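Local coordinates for protein prenylcyclase (Actinoplanes teichomyceticus, PDB 6IJ1) that probably cyclises a prenyl chain, as class II terpene cyclases do, at residues Trp116-Gly127 with Leu167-Val176; Leu181-Trp190 with Thr215-Trp225. All blocks are in the same frame, centred on the assembly; numbering follows the deposited sequence.

Contact 1 of 2, residues Trp116-Gly127 with Leu167-Val176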
# COMPACT_ATOMS: atom_id res chain seq x y z
N TRP A 116 -9.80 -12.17 9.71
CA TRP A 116 -10.64 -12.46 8.54
C TRP A 116 -12.07 -11.98 8.73
O TRP A 116 -12.68 -11.46 7.79
CB TRP A 116 -10.67 -13.98 8.22
CG TRP A 116 -9.32 -14.60 8.08
CD1 TRP A 116 -8.87 -15.75 8.69
CD2 TRP A 116 -8.25 -14.22 7.18
NE1 TRP A 116 -7.62 -16.05 8.31
CE2 TRP A 116 -7.20 -15.13 7.37
CE3 TRP A 116 -8.09 -13.16 6.27
CZ2 TRP A 116 -5.98 -15.04 6.69
CZ3 TRP A 116 -6.90 -13.10 5.56
CH2 TRP A 116 -5.86 -14.00 5.79
N GLU A 117 -12.64 -12.20 9.94
CA GLU A 117 -14.00 -11.77 10.16
C GLU A 117 -14.11 -10.26 10.08
O GLU A 117 -15.08 -9.74 9.54
CB GLU A 117 -14.49 -12.25 11.53
CG GLU A 117 -14.64 -13.80 11.53
CD GLU A 117 -14.82 -14.36 12.95
OE1 GLU A 117 -14.71 -13.56 13.93
OE2 GLU A 117 -15.06 -15.59 13.09
N PHE A 118 -13.12 -9.56 10.60
CA PHE A 118 -13.13 -8.10 10.47
C PHE A 118 -13.14 -7.68 9.01
O PHE A 118 -13.97 -6.86 8.61
CB PHE A 118 -11.94 -7.51 11.23
CG PHE A 118 -11.79 -6.03 11.14
CD1 PHE A 118 -11.05 -5.47 10.10
CD2 PHE A 118 -12.29 -5.23 12.16
CE1 PHE A 118 -10.83 -4.09 10.04
CE2 PHE A 118 -12.11 -3.81 12.10
CZ PHE A 118 -11.36 -3.26 11.04
N LEU A 119 -12.22 -8.27 8.20
CA LEU A 119 -12.21 -7.94 6.77
C LEU A 119 -13.53 -8.25 6.11
O LEU A 119 -14.03 -7.46 5.31
CB LEU A 119 -11.08 -8.65 6.02
CG LEU A 119 -9.69 -8.15 6.41
CD1 LEU A 119 -8.59 -8.96 5.65
CD2 LEU A 119 -9.54 -6.61 6.14
N ALA A 120 -14.16 -9.43 6.44
CA ALA A 120 -15.43 -9.74 5.79
C ALA A 120 -16.50 -8.68 6.04
O ALA A 120 -17.35 -8.46 5.17
CB ALA A 120 -15.92 -11.11 6.29
N ARG A 121 -16.49 -8.03 7.23
CA ARG A 121 -17.45 -6.97 7.49
C ARG A 121 -17.32 -5.81 6.53
O ARG A 121 -18.30 -5.06 6.35
CB ARG A 121 -17.29 -6.48 8.93
CG ARG A 121 -17.76 -7.53 9.91
CD ARG A 121 -17.51 -7.08 11.35
NE ARG A 121 -18.37 -5.94 11.63
CZ ARG A 121 -18.67 -5.51 12.86
NH1 ARG A 121 -19.46 -4.46 13.02
NH2 ARG A 121 -18.17 -6.15 13.91
N HIS A 122 -16.13 -5.65 5.88
CA HIS A 122 -15.89 -4.50 5.00
C HIS A 122 -16.19 -4.81 3.56
O HIS A 122 -16.05 -3.95 2.69
CB HIS A 122 -14.42 -3.99 5.16
CG HIS A 122 -14.13 -3.44 6.50
ND1 HIS A 122 -14.09 -4.21 7.64
CD2 HIS A 122 -13.90 -2.16 6.89
CE1 HIS A 122 -13.84 -3.43 8.69
NE2 HIS A 122 -13.69 -2.18 8.25
N VAL A 123 -16.68 -6.03 3.26
CA VAL A 123 -16.95 -6.41 1.87
C VAL A 123 -18.34 -5.97 1.45
O VAL A 123 -19.34 -6.31 2.11
CB VAL A 123 -16.81 -7.92 1.71
CG1 VAL A 123 -17.22 -8.35 0.27
CG2 VAL A 123 -15.39 -8.34 2.03
N HIS A 124 -18.40 -5.17 0.40
CA HIS A 124 -19.65 -4.66 -0.15
C HIS A 124 -20.27 -5.65 -1.14
O HIS A 124 -19.62 -6.59 -1.66
CB HIS A 124 -19.42 -3.32 -0.86
CG HIS A 124 -19.44 -2.13 0.07
ND1 HIS A 124 -20.60 -1.66 0.65
CD2 HIS A 124 -18.47 -1.27 0.45
CE1 HIS A 124 -20.33 -0.60 1.39
NE2 HIS A 124 -19.04 -0.35 1.30
N ASP A 125 -21.53 -5.37 -1.47
CA ASP A 125 -22.24 -6.26 -2.36
C ASP A 125 -21.68 -6.23 -3.77
O ASP A 125 -21.89 -7.19 -4.53
CB ASP A 125 -23.73 -5.89 -2.39
CG ASP A 125 -24.42 -6.21 -1.06
OD1 ASP A 125 -23.87 -7.00 -0.24
OD2 ASP A 125 -25.54 -5.69 -0.86
N ASP A 126 -20.98 -5.16 -4.17
CA ASP A 126 -20.37 -5.14 -5.50
C ASP A 126 -18.98 -5.76 -5.49
O ASP A 126 -18.32 -5.80 -6.55
CB ASP A 126 -20.30 -3.72 -6.07
CG ASP A 126 -19.42 -2.76 -5.23
OD1 ASP A 126 -18.90 -3.16 -4.16
OD2 ASP A 126 -19.29 -1.58 -5.63
N GLY A 127 -18.54 -6.25 -4.35
CA GLY A 127 -17.26 -6.93 -4.29
C GLY A 127 -16.12 -6.06 -3.82
O GLY A 127 -15.10 -6.60 -3.42
N LEU A 167 -4.75 -11.68 -0.34
CA LEU A 167 -4.70 -12.59 0.81
C LEU A 167 -5.34 -13.94 0.47
O LEU A 167 -6.53 -13.99 0.13
CB LEU A 167 -5.44 -11.94 1.98
CG LEU A 167 -4.73 -10.68 2.50
CD1 LEU A 167 -5.64 -9.91 3.36
CD2 LEU A 167 -3.47 -11.02 3.27
N ALA A 168 -4.53 -14.98 0.56
CA ALA A 168 -5.06 -16.31 0.28
C ALA A 168 -6.17 -16.67 1.23
O ALA A 168 -7.07 -17.44 0.86
CB ALA A 168 -3.95 -17.34 0.44
N GLY A 169 -6.16 -16.11 2.44
CA GLY A 169 -7.21 -16.40 3.39
C GLY A 169 -8.41 -15.53 3.35
O GLY A 169 -9.32 -15.69 4.18
N LEU A 170 -8.49 -14.56 2.42
CA LEU A 170 -9.58 -13.61 2.44
C LEU A 170 -10.94 -14.31 2.34
O LEU A 170 -11.15 -15.12 1.40
CB LEU A 170 -9.42 -12.62 1.27
CG LEU A 170 -10.38 -11.42 1.38
CD1 LEU A 170 -9.88 -10.52 2.55
CD2 LEU A 170 -10.35 -10.70 0.10
N PRO A 171 -11.88 -14.05 3.24
CA PRO A 171 -13.25 -14.53 3.01
C PRO A 171 -13.86 -13.95 1.74
O PRO A 171 -13.55 -12.84 1.30
CB PRO A 171 -14.02 -14.03 4.25
CG PRO A 171 -12.98 -13.91 5.31
CD PRO A 171 -11.75 -13.34 4.54
N ARG A 172 -14.76 -14.70 1.14
CA ARG A 172 -15.48 -14.21 -0.04
C ARG A 172 -14.52 -13.77 -1.15
O ARG A 172 -14.81 -12.83 -1.87
CB ARG A 172 -16.44 -13.06 0.30
CG ARG A 172 -17.43 -13.45 1.41
CD ARG A 172 -18.48 -12.38 1.68
NE ARG A 172 -19.34 -12.24 0.52
CZ ARG A 172 -20.17 -11.22 0.34
NH1 ARG A 172 -20.93 -11.18 -0.75
NH2 ARG A 172 -20.20 -10.23 1.24
N ARG A 173 -13.42 -14.49 -1.28
CA ARG A 173 -12.34 -13.98 -2.14
C ARG A 173 -12.76 -13.94 -3.59
O ARG A 173 -12.41 -13.01 -4.32
CB ARG A 173 -11.08 -14.79 -1.95
CG ARG A 173 -9.87 -14.15 -2.67
CD ARG A 173 -8.63 -14.90 -2.35
NE ARG A 173 -7.47 -14.22 -2.92
CZ ARG A 173 -6.36 -14.79 -3.30
NH1 ARG A 173 -6.21 -16.15 -3.26
NH2 ARG A 173 -5.35 -14.06 -3.74
N GLU A 174 -13.53 -14.93 -4.06
CA GLU A 174 -13.95 -14.86 -5.44
C GLU A 174 -14.81 -13.64 -5.73
O GLU A 174 -14.68 -12.99 -6.78
CB GLU A 174 -14.71 -16.17 -5.79
CG GLU A 174 -15.58 -16.11 -7.04
CD GLU A 174 -16.32 -17.42 -7.26
OE1 GLU A 174 -15.70 -18.46 -7.01
OE2 GLU A 174 -17.52 -17.44 -7.68
N HIS A 175 -15.75 -13.34 -4.82
CA HIS A 175 -16.59 -12.17 -4.92
C HIS A 175 -15.75 -10.89 -4.98
O HIS A 175 -16.02 -9.99 -5.78
CB HIS A 175 -17.52 -12.19 -3.70
CG HIS A 175 -18.38 -10.99 -3.55
ND1 HIS A 175 -19.40 -10.70 -4.43
CD2 HIS A 175 -18.42 -10.02 -2.59
CE1 HIS A 175 -20.02 -9.61 -4.03
NE2 HIS A 175 -19.44 -9.17 -2.93
N VAL A 176 -14.73 -10.82 -4.13
CA VAL A 176 -13.87 -9.63 -4.07
C VAL A 176 -13.02 -9.52 -5.33
O VAL A 176 -12.90 -8.42 -5.91
CB VAL A 176 -13.00 -9.69 -2.81
CG1 VAL A 176 -11.98 -8.52 -2.81
CG2 VAL A 176 -13.85 -9.55 -1.53
O HOH W 1 -19.28 -9.92 3.94
O HOH W 2 -21.67 -7.63 1.33
O HOH W 3 -23.30 -9.55 -1.32
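His175 and Val123 meet because each has a group set anti to its own backbone N: the imidazole by chi1 174°, Val123 CG1 by chi1 175°. Val123 CG1 reaches the edge of the His175 ring, 3.5 Å from His175 CD2. Also at the edge, His175 NE2 donates to His124 O over 2.9 Å. The bond is fairly straight (161°) and lies in the carbonyl plane. His124 O also accepts from Gly127 N, closing the type I turn 124-127. Gly127 CA lies over one face of the imidazole, and Arg172 NH1 lies over the opposite face. A side chain at Gly127 would run into His175 O. Gly127 O is buried, with the CA-H of Val176 pointing at it from 3.3 Å. The Arg172 guanidinium carries Val123 CG1 over one face and reaches Ala120 O and Asp125 OD1 through waters. At the other end, Gly169 CA sits over the six-membered ring of Trp116, 3.9 Å from its centroid. Pro171 CG packs on Trp116 CB at 3.7 Å, and Leu119 CD1 meets Leu167 and Leu170. The arrangement is a glycine-ended turn after helix 112-121, laid against the start of helix 173-182. It is consistent with the alpha/alpha-barrel fold of class II terpene cyclases.

Contact 2 of 2, residues Leu181-Trp190 with Thr215-Trp225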
# COMPACT_ATOMS: atom_id res chain seq x y z
N LEU A 181 -11.81 -6.92 -10.54
CA LEU A 181 -11.69 -6.98 -11.99
C LEU A 181 -12.66 -6.01 -12.67
O LEU A 181 -12.27 -5.35 -13.64
CB LEU A 181 -11.97 -8.41 -12.48
CG LEU A 181 -10.87 -9.38 -12.09
CD1 LEU A 181 -11.35 -10.81 -12.45
CD2 LEU A 181 -9.54 -9.14 -12.85
N ARG A 182 -13.90 -5.87 -12.13
CA ARG A 182 -14.85 -4.96 -12.75
C ARG A 182 -14.43 -3.49 -12.59
O ARG A 182 -14.85 -2.63 -13.39
CB ARG A 182 -16.25 -5.14 -12.14
CG ARG A 182 -16.98 -6.37 -12.74
CD ARG A 182 -18.46 -6.38 -12.29
NE ARG A 182 -18.56 -6.56 -10.85
CZ ARG A 182 -18.60 -7.75 -10.25
NH1 ARG A 182 -18.57 -8.87 -10.97
NH2 ARG A 182 -18.68 -7.82 -8.93
N ALA A 183 -13.56 -3.18 -11.62
CA ALA A 183 -13.13 -1.81 -11.42
C ALA A 183 -11.95 -1.40 -12.32
O ALA A 183 -11.54 -0.21 -12.30
CB ALA A 183 -12.77 -1.62 -9.95
N GLN A 184 -11.36 -2.30 -13.08
CA GLN A 184 -10.26 -1.93 -13.96
C GLN A 184 -10.77 -1.00 -15.05
O GLN A 184 -11.83 -1.24 -15.62
CB GLN A 184 -9.62 -3.17 -14.60
CG GLN A 184 -8.34 -2.87 -15.32
CD GLN A 184 -7.69 -4.11 -15.93
OE1 GLN A 184 -8.38 -5.15 -16.13
NE2 GLN A 184 -6.39 -4.04 -16.19
N ARG A 185 -10.02 0.04 -15.34
CA ARG A 185 -10.44 0.97 -16.39
C ARG A 185 -10.06 0.37 -17.74
O ARG A 185 -9.17 -0.46 -17.82
CB ARG A 185 -9.73 2.33 -16.20
CG ARG A 185 -10.08 3.00 -14.86
CD ARG A 185 -11.45 3.66 -14.92
NE ARG A 185 -11.93 4.34 -13.69
CZ ARG A 185 -11.40 5.43 -13.14
NH1 ARG A 185 -10.28 5.98 -13.64
NH2 ARG A 185 -11.95 5.96 -12.06
N PRO A 186 -10.72 0.81 -18.82
CA PRO A 186 -10.39 0.28 -20.15
C PRO A 186 -8.99 0.57 -20.59
O PRO A 186 -8.46 -0.18 -21.43
CB PRO A 186 -11.37 1.00 -21.08
CG PRO A 186 -12.44 1.52 -20.23
CD PRO A 186 -11.83 1.76 -18.84
N THR A 187 -8.35 1.60 -20.04
CA THR A 187 -6.96 1.89 -20.36
C THR A 187 -5.99 0.99 -19.59
O THR A 187 -4.79 1.01 -19.87
CB THR A 187 -6.68 3.36 -20.10
OG1 THR A 187 -7.29 3.74 -18.88
CG2 THR A 187 -7.29 4.23 -21.26
N GLY A 188 -6.49 0.11 -18.69
CA GLY A 188 -5.69 -0.92 -18.05
C GLY A 188 -5.33 -0.66 -16.58
O GLY A 188 -4.89 -1.57 -15.90
N GLU A 189 -5.46 0.57 -16.13
CA GLU A 189 -5.14 0.85 -14.74
C GLU A 189 -6.33 0.72 -13.83
O GLU A 189 -7.50 0.74 -14.24
CB GLU A 189 -4.56 2.26 -14.61
CG GLU A 189 -5.55 3.39 -14.53
CD GLU A 189 -6.05 3.88 -15.88
OE1 GLU A 189 -6.11 3.11 -16.89
OE2 GLU A 189 -6.39 5.09 -15.91
N TRP A 190 -6.03 0.67 -12.53
CA TRP A 190 -7.07 0.79 -11.53
C TRP A 190 -6.96 2.12 -10.83
O TRP A 190 -5.85 2.54 -10.53
CB TRP A 190 -6.96 -0.29 -10.47
CG TRP A 190 -7.47 -1.68 -10.88
CD1 TRP A 190 -8.72 -2.16 -10.61
CD2 TRP A 190 -6.76 -2.73 -11.56
NE1 TRP A 190 -8.84 -3.45 -11.07
CE2 TRP A 190 -7.67 -3.83 -11.68
CE3 TRP A 190 -5.50 -2.83 -12.15
CZ2 TRP A 190 -7.34 -5.03 -12.28
CZ3 TRP A 190 -5.12 -4.07 -12.73
CH2 TRP A 190 -6.07 -5.14 -12.79
N THR A 215 -7.26 -14.14 -14.28
CA THR A 215 -6.93 -12.73 -14.20
C THR A 215 -5.81 -12.35 -15.14
O THR A 215 -5.37 -11.18 -15.15
CB THR A 215 -6.53 -12.36 -12.76
OG1 THR A 215 -5.26 -12.96 -12.48
CG2 THR A 215 -7.59 -12.76 -11.75
N GLU A 216 -5.34 -13.28 -16.00
CA GLU A 216 -4.24 -12.92 -16.89
C GLU A 216 -4.60 -11.80 -17.87
O GLU A 216 -3.74 -10.92 -18.10
CB GLU A 216 -3.73 -14.16 -17.69
CG GLU A 216 -3.36 -15.31 -16.78
CD GLU A 216 -4.56 -16.25 -16.46
OE1 GLU A 216 -5.74 -15.82 -16.63
OE2 GLU A 216 -4.29 -17.42 -16.02
N PRO A 217 -5.80 -11.73 -18.48
CA PRO A 217 -6.09 -10.60 -19.36
C PRO A 217 -5.96 -9.25 -18.64
O PRO A 217 -5.37 -8.36 -19.17
CB PRO A 217 -7.53 -10.89 -19.81
CG PRO A 217 -7.62 -12.40 -19.70
CD PRO A 217 -6.84 -12.74 -18.45
N ALA A 218 -6.52 -9.15 -17.43
CA ALA A 218 -6.44 -7.90 -16.66
C ALA A 218 -4.97 -7.55 -16.39
O ALA A 218 -4.61 -6.38 -16.52
CB ALA A 218 -7.22 -8.02 -15.38
N ARG A 219 -4.17 -8.54 -16.01
CA ARG A 219 -2.74 -8.28 -15.69
C ARG A 219 -1.97 -7.86 -16.95
O ARG A 219 -1.14 -6.98 -16.84
CB ARG A 219 -2.12 -9.50 -15.01
CG ARG A 219 -2.60 -9.67 -13.57
CD ARG A 219 -1.95 -10.84 -12.90
NE ARG A 219 -2.59 -12.08 -13.26
CZ ARG A 219 -1.93 -13.19 -13.54
NH1 ARG A 219 -0.63 -13.14 -13.76
NH2 ARG A 219 -2.56 -14.34 -13.56
N ALA A 220 -2.26 -8.48 -18.09
CA ALA A 220 -1.56 -8.11 -19.34
C ALA A 220 -1.91 -6.68 -19.74
O ALA A 220 -1.02 -5.98 -20.22
CB ALA A 220 -1.91 -9.09 -20.43
N ALA A 221 -3.17 -6.28 -19.57
CA ALA A 221 -3.61 -4.92 -19.93
C ALA A 221 -2.95 -3.90 -18.99
O ALA A 221 -2.50 -2.86 -19.46
CB ALA A 221 -5.11 -4.82 -19.88
N ALA A 222 -2.88 -4.23 -17.70
CA ALA A 222 -2.27 -3.31 -16.72
C ALA A 222 -0.77 -3.18 -16.98
O ALA A 222 -0.25 -2.08 -16.82
CB ALA A 222 -2.53 -3.82 -15.32
N ALA A 223 -0.11 -4.27 -17.35
CA ALA A 223 1.35 -4.20 -17.60
C ALA A 223 1.60 -3.24 -18.77
O ALA A 223 2.57 -2.50 -18.72
CB ALA A 223 1.90 -5.57 -17.88
N ARG A 224 0.74 -3.30 -19.78
CA ARG A 224 0.90 -2.43 -20.94
C ARG A 224 0.67 -0.97 -20.55
O ARG A 224 1.42 -0.08 -20.98
CB ARG A 224 -0.06 -2.84 -22.05
CG ARG A 224 0.50 -4.05 -22.83
CD ARG A 224 -0.56 -5.07 -23.25
NE ARG A 224 0.12 -6.02 -24.15
CZ ARG A 224 0.74 -7.11 -23.74
NH1 ARG A 224 0.78 -7.41 -22.42
NH2 ARG A 224 1.38 -7.92 -24.65
N TRP A 225 -0.34 -0.69 -19.72
CA TRP A 225 -0.55 0.68 -19.24
C TRP A 225 0.70 1.16 -18.50
O TRP A 225 1.20 2.29 -18.74
CB TRP A 225 -1.78 0.70 -18.32
CG TRP A 225 -1.94 2.02 -17.63
CD1 TRP A 225 -2.57 3.13 -18.12
CD2 TRP A 225 -1.49 2.35 -16.31
NE1 TRP A 225 -2.52 4.17 -17.20
CE2 TRP A 225 -1.84 3.71 -16.09
CE3 TRP A 225 -0.78 1.67 -15.32
CZ2 TRP A 225 -1.52 4.39 -14.89
CZ3 TRP A 225 -0.48 2.35 -14.10
CH2 TRP A 225 -0.90 3.67 -13.90
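The indole of Trp225 carries Glu189 CB over one face, 3.5 Å from the centroid of the six-membered ring. The Glu189 carboxylate lies almost parallel to the ring, the planes 9° apart, with OE1 near CD1. The bend at chi2 (-84°) lays it flat beside the indole's pyrrole end. Thr187 O comes obliquely to the same ring, 3.5 Å from Trp225 CD1. The Trp190 ring has Gln184 CG over the centre of one face. Ala218 CB and Ala222 CB approach it obliquely, Ala222 CB at 3.7 Å from Trp190 CZ3. Trp190 NE1 is hydrogen-bonded to Leu180 O. Gln184 extends along this indole and uses NE2 twice. Gln184 NE2 donates to Gly188 O over 2.9 Å, a nearly straight bond (173°). Gln184 NE2 also crosses to Ala218 O over 3.0 Å, where Ala222 N arrives from the carbonyl's opposite face. Leu181 CD2 packs on Ala218 CB at 3.6 Å. An alanine in place of Trp225 lacks the ring face under Glu189 CB and would probably open a gap beside Thr187 O. Gln184, Gly188 and Trp190 have the spacing of, and are consistent with, the QW motif of triterpene cyclases, the glutamine laid on the tryptophan. The chemistry implies a turn tied to helix 216-229: the two hydrogen bonds from NE2 fix the rotation of the Gln184 amide, and Gly188 and the alanines let the backbones come close.

How the contacts relate
Contact 1 and contact 2 follow one another along the chain and share helix 173-182, contact 1 at its start and contact 2 at its end. Their centres are 21 Å apart. They touch through Arg182 NH2 and Asp126 O, 3.1 Å apart, a probable hydrogen bond from the helix end back to the turn at His124-Gly127. Both place a glycine at the close of a type I turn against a helix: Gly127 CA is 4.3 Å from Val176 CA, and Gly188 CA is 4.4 Å from Ala222 CA. Four residues before the glycine, Val123 stands where contact 2 has Gln184. Each centre lies 18 Å from that of the chain, and neither contact includes a bound ligand.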